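Local coordinates for Lmo1076 protein (Listeria monocytogenes serovar 1/2a, PDB 3FI7) that hydrolyses cell-wall peptidoglycan as the virulence-associated autolysin Auto, its catalytic domain being an N-acetylglucosaminidase of family GH73, at residues 155-160 against 165-170. Residues are numbered along the deposited sequence; the frame is centred on the assembly and turned at random.
Sequences WLQGRY and TYASKL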
ATOM      1  N   TRP A 155     -13.445   3.898  -6.104  1.00 35.97           N
ATOM      2  CA  TRP A 155     -12.976   4.203  -7.452  1.00 36.66           C
ATOM      3  C   TRP A 155     -11.924   3.204  -7.958  1.00 38.11           C
ATOM      4  O   TRP A 155     -11.902   2.864  -9.139  1.00 39.02           O
ATOM      5  CB  TRP A 155     -12.455   5.642  -7.558  1.00 34.05           C
ATOM      6  CG  TRP A 155     -12.328   6.097  -8.985  1.00 44.01           C
ATOM      7  CD1 TRP A 155     -11.193   6.105  -9.747  1.00 42.60           C
ATOM      8  CD2 TRP A 155     -13.379   6.588  -9.826  1.00 44.44           C
ATOM      9  NE1 TRP A 155     -11.473   6.574 -11.006  1.00 44.22           N
ATOM     10  CE2 TRP A 155     -12.807   6.876 -11.084  1.00 41.61           C
ATOM     11  CE3 TRP A 155     -14.748   6.815  -9.638  1.00 44.24           C
ATOM     12  CZ2 TRP A 155     -13.556   7.385 -12.151  1.00 49.02           C
ATOM     13  CZ3 TRP A 155     -15.494   7.317 -10.704  1.00 52.30           C
ATOM     14  CH2 TRP A 155     -14.894   7.597 -11.944  1.00 46.91           C
ATOM     15  N   LEU A 156     -11.058   2.734  -7.067  1.00 37.92           N
ATOM     16  CA  LEU A 156     -10.014   1.786  -7.448  1.00 37.06           C
ATOM     17  C   LEU A 156     -10.586   0.421  -7.835  1.00 39.90           C
ATOM     18  O   LEU A 156     -10.028  -0.282  -8.674  1.00 42.36           O
ATOM     19  CB  LEU A 156      -8.991   1.625  -6.317  1.00 33.75           C
ATOM     20  CG  LEU A 156      -8.209   2.888  -5.926  1.00 37.90           C
ATOM     21  CD1 LEU A 156      -7.314   2.611  -4.729  1.00 33.57           C
ATOM     22  CD2 LEU A 156      -7.382   3.387  -7.099  1.00 34.25           C
ATOM     23  N   GLN A 157     -11.697   0.041  -7.217  1.00 39.83           N
ATOM     24  CA  GLN A 157     -12.296  -1.251  -7.507  1.00 40.39           C
ATOM     25  C   GLN A 157     -12.770  -1.275  -8.959  1.00 41.55           C
ATOM     26  O   GLN A 157     -13.423  -0.344  -9.417  1.00 42.68           O
ATOM     27  CB  GLN A 157     -13.464  -1.532  -6.559  1.00 40.47           C
ATOM     28  CG  GLN A 157     -14.170  -2.857  -6.826  1.00 40.34           C
ATOM     29  CD  GLN A 157     -15.136  -3.233  -5.724  1.00 47.29           C
ATOM     30  OE1 GLN A 157     -14.760  -3.312  -4.551  1.00 43.71           O
ATOM     31  NE2 GLN A 157     -16.391  -3.475  -6.094  1.00 44.28           N
ATOM     32  N   GLY A 158     -12.425  -2.336  -9.679  1.00 40.42           N
ATOM     33  CA  GLY A 158     -12.760  -2.439 -11.087  1.00 38.60           C
ATOM     34  C   GLY A 158     -11.783  -1.696 -11.986  1.00 46.02           C
ATOM     35  O   GLY A 158     -11.775  -1.896 -13.197  1.00 50.24           O
ATOM     36  N   ARG A 159     -10.957  -0.829 -11.411  1.00 41.79           N
ATOM     37  CA  ARG A 159      -9.986  -0.101 -12.223  1.00 42.59           C
ATOM     38  C   ARG A 159      -8.555  -0.540 -11.950  1.00 42.04           C
ATOM     39  O   ARG A 159      -7.837  -0.909 -12.869  1.00 38.71           O
ATOM     40  CB  ARG A 159     -10.143   1.413 -12.059  1.00 34.73           C
ATOM     41  CG  ARG A 159     -11.422   1.945 -12.690  1.00 38.22           C
ATOM     42  CD  ARG A 159     -11.565   3.460 -12.570  1.00 36.63           C
ATOM     43  NE  ARG A 159     -12.879   3.887 -13.034  1.00 44.21           N
ATOM     44  CZ  ARG A 159     -13.986   3.815 -12.301  1.00 54.45           C
ATOM     45  NH1 ARG A 159     -15.143   4.221 -12.807  1.00 52.17           N
ATOM     46  NH2 ARG A 159     -13.935   3.342 -11.056  1.00 45.26           N
ATOM     47  N   TYR A 160      -8.143  -0.495 -10.688  1.00 40.03           N
ATOM     48  CA  TYR A 160      -6.798  -0.905 -10.329  1.00 35.94           C
ATOM     49  C   TYR A 160      -6.675  -2.428 -10.412  1.00 39.61           C
ATOM     50  O   TYR A 160      -5.659  -2.967 -10.843  1.00 40.39           O
ATOM     51  CB  TYR A 160      -6.436  -0.410  -8.924  1.00 40.66           C
ATOM     52  CG  TYR A 160      -4.990  -0.661  -8.571  1.00 39.96           C
ATOM     53  CD1 TYR A 160      -4.593  -1.867  -8.005  1.00 38.38           C
ATOM     54  CD2 TYR A 160      -4.016   0.294  -8.833  1.00 40.85           C
ATOM     55  CE1 TYR A 160      -3.266  -2.110  -7.688  1.00 34.69           C
ATOM     56  CE2 TYR A 160      -2.686   0.062  -8.523  1.00 41.71           C
ATOM     57  CZ  TYR A 160      -2.318  -1.144  -7.953  1.00 43.07           C
ATOM     58  OH  TYR A 160      -0.999  -1.385  -7.647  1.00 45.78           O
ATOM     59  N   THR A 165     -14.505  -7.235  -4.560  1.00 36.03           N
ATOM     60  CA  THR A 165     -14.447  -6.875  -3.145  1.00 43.92           C
ATOM     61  C   THR A 165     -13.187  -6.074  -2.821  1.00 41.75           C
ATOM     62  O   THR A 165     -12.845  -5.891  -1.647  1.00 42.76           O
ATOM     63  CB  THR A 165     -14.532  -8.104  -2.209  1.00 46.12           C
ATOM     64  OG1 THR A 165     -13.513  -9.045  -2.560  1.00 49.97           O
ATOM     65  CG2 THR A 165     -15.903  -8.772  -2.316  1.00 44.00           C
ATOM     66  N   TYR A 166     -12.509  -5.589  -3.858  1.00 36.35           N
ATOM     67  CA  TYR A 166     -11.286  -4.808  -3.667  1.00 37.56           C
ATOM     68  C   TYR A 166     -11.487  -3.657  -2.683  1.00 37.35           C
ATOM     69  O   TYR A 166     -10.732  -3.520  -1.721  1.00 38.24           O
ATOM     70  CB  TYR A 166     -10.746  -4.268  -4.991  1.00 29.50           C
ATOM     71  CG  TYR A 166      -9.290  -3.865  -4.912  1.00 37.68           C
ATOM     72  CD1 TYR A 166      -8.307  -4.803  -4.615  1.00 33.28           C
ATOM     73  CD2 TYR A 166      -8.896  -2.551  -5.125  1.00 35.68           C
ATOM     74  CE1 TYR A 166      -6.975  -4.439  -4.530  1.00 39.38           C
ATOM     75  CE2 TYR A 166      -7.562  -2.180  -5.047  1.00 37.20           C
ATOM     76  CZ  TYR A 166      -6.606  -3.125  -4.750  1.00 35.52           C
ATOM     77  OH  TYR A 166      -5.275  -2.756  -4.674  1.00 40.54           O
ATOM     78  N   ALA A 167     -12.503  -2.833  -2.927  1.00 29.99           N
ATOM     79  CA  ALA A 167     -12.755  -1.669  -2.077  1.00 35.82           C
ATOM     80  C   ALA A 167     -12.987  -2.090  -0.635  1.00 39.79           C
ATOM     81  O   ALA A 167     -12.465  -1.483   0.308  1.00 38.80           O
ATOM     82  CB  ALA A 167     -13.944  -0.874  -2.590  1.00 30.90           C
ATOM     83  N   SER A 168     -13.779  -3.138  -0.475  1.00 34.53           N
ATOM     84  CA  SER A 168     -14.102  -3.656   0.844  1.00 36.61           C
ATOM     85  C   SER A 168     -12.841  -4.117   1.601  1.00 37.09           C
ATOM     86  O   SER A 168     -12.709  -3.878   2.797  1.00 33.60           O
ATOM     87  CB  SER A 168     -15.124  -4.792   0.717  1.00 32.04           C
ATOM     88  OG  SER A 168     -15.119  -5.598   1.878  1.00 49.79           O
ATOM     89  N   LYS A 169     -11.914  -4.767   0.900  1.00 31.48           N
ATOM     90  CA  LYS A 169     -10.637  -5.150   1.501  1.00 32.75           C
ATOM     91  C   LYS A 169      -9.825  -3.939   1.957  1.00 39.37           C
ATOM     92  O   LYS A 169      -9.334  -3.913   3.085  1.00 35.02           O
ATOM     93  CB  LYS A 169      -9.807  -5.985   0.532  1.00 28.45           C
ATOM     94  CG  LYS A 169     -10.482  -7.294   0.162  1.00 36.66           C
ATOM     95  CD  LYS A 169      -9.695  -8.055  -0.887  1.00 41.60           C
ATOM     96  CE  LYS A 169     -10.541  -9.178  -1.467  1.00 43.76           C
ATOM     97  NZ  LYS A 169      -9.836  -9.890  -2.553  1.00 46.66           N
ATOM     98  N   LEU A 170      -9.677  -2.941   1.083  1.00 27.94           N
ATOM     99  CA  LEU A 170      -8.960  -1.729   1.456  1.00 31.60           C
ATOM    100  C   LEU A 170      -9.624  -1.057   2.660  1.00 36.16           C
ATOM    101  O   LEU A 170      -8.941  -0.653   3.598  1.00 30.22           O
ATOM    102  CB  LEU A 170      -8.888  -0.739   0.294  1.00 28.46           C
ATOM    103  CG  LEU A 170      -8.057  -1.169  -0.907  1.00 37.00           C
ATOM    104  CD1 LEU A 170      -8.181  -0.144  -2.047  1.00 27.89           C
ATOM    105  CD2 LEU A 170      -6.610  -1.377  -0.499  1.00 31.09           C
TER
HETATM  106  O   HOH W   1     -16.053  -3.893  -2.353  1.00 37.78           O
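Gln157, just past the C-terminal end of helix 149-156, reaches across to the first turn of helix 166-176, and its side-chain oxygen accepts a backbone N-H of that turn, bridging the last two helices of the lysozyme-like GH73 catalytic domain, which a short loop connects. Polar contacts centre on Gln157 OE1. The side chain runs out extended, with CG anti to the backbone N (chi1 178°), and Gln157 OE1 accepts from Ala167 N at 2.8 Å; the N-H lies in the plane of the Gln157 side-chain carbonyl, on a lone pair of OE1, with an N-H...O angle of 155°. A water 2.6 Å from Gln157 OE1 donates to it and accepts from Ser168 N, so two successive N-H groups of the opening turn are served, one directly and one through solvent. Thr165, at the N-cap position, makes no capping bond with its own side chain.

The apolar contacts are made chiefly by Leu156, Tyr166 and Leu170, all buried. Leu156 CB meets the edge of the Tyr166 ring at CE2 (4.3 Å), while the CD1 methyls of Leu156 and Leu170 touch at 3.9 Å, the two side chains crossing nearly at right angles. The phenol of Tyr166 extends past Gln157 in the opposite direction, amide and ring planes 70° apart, and its hydroxyl is hydrogen-bonded to Glu62 and Gln58 of helix 52-63. Beside this polar end comes the Tyr160 ring, whose CD1 lies 3.5 Å from Tyr166 OH.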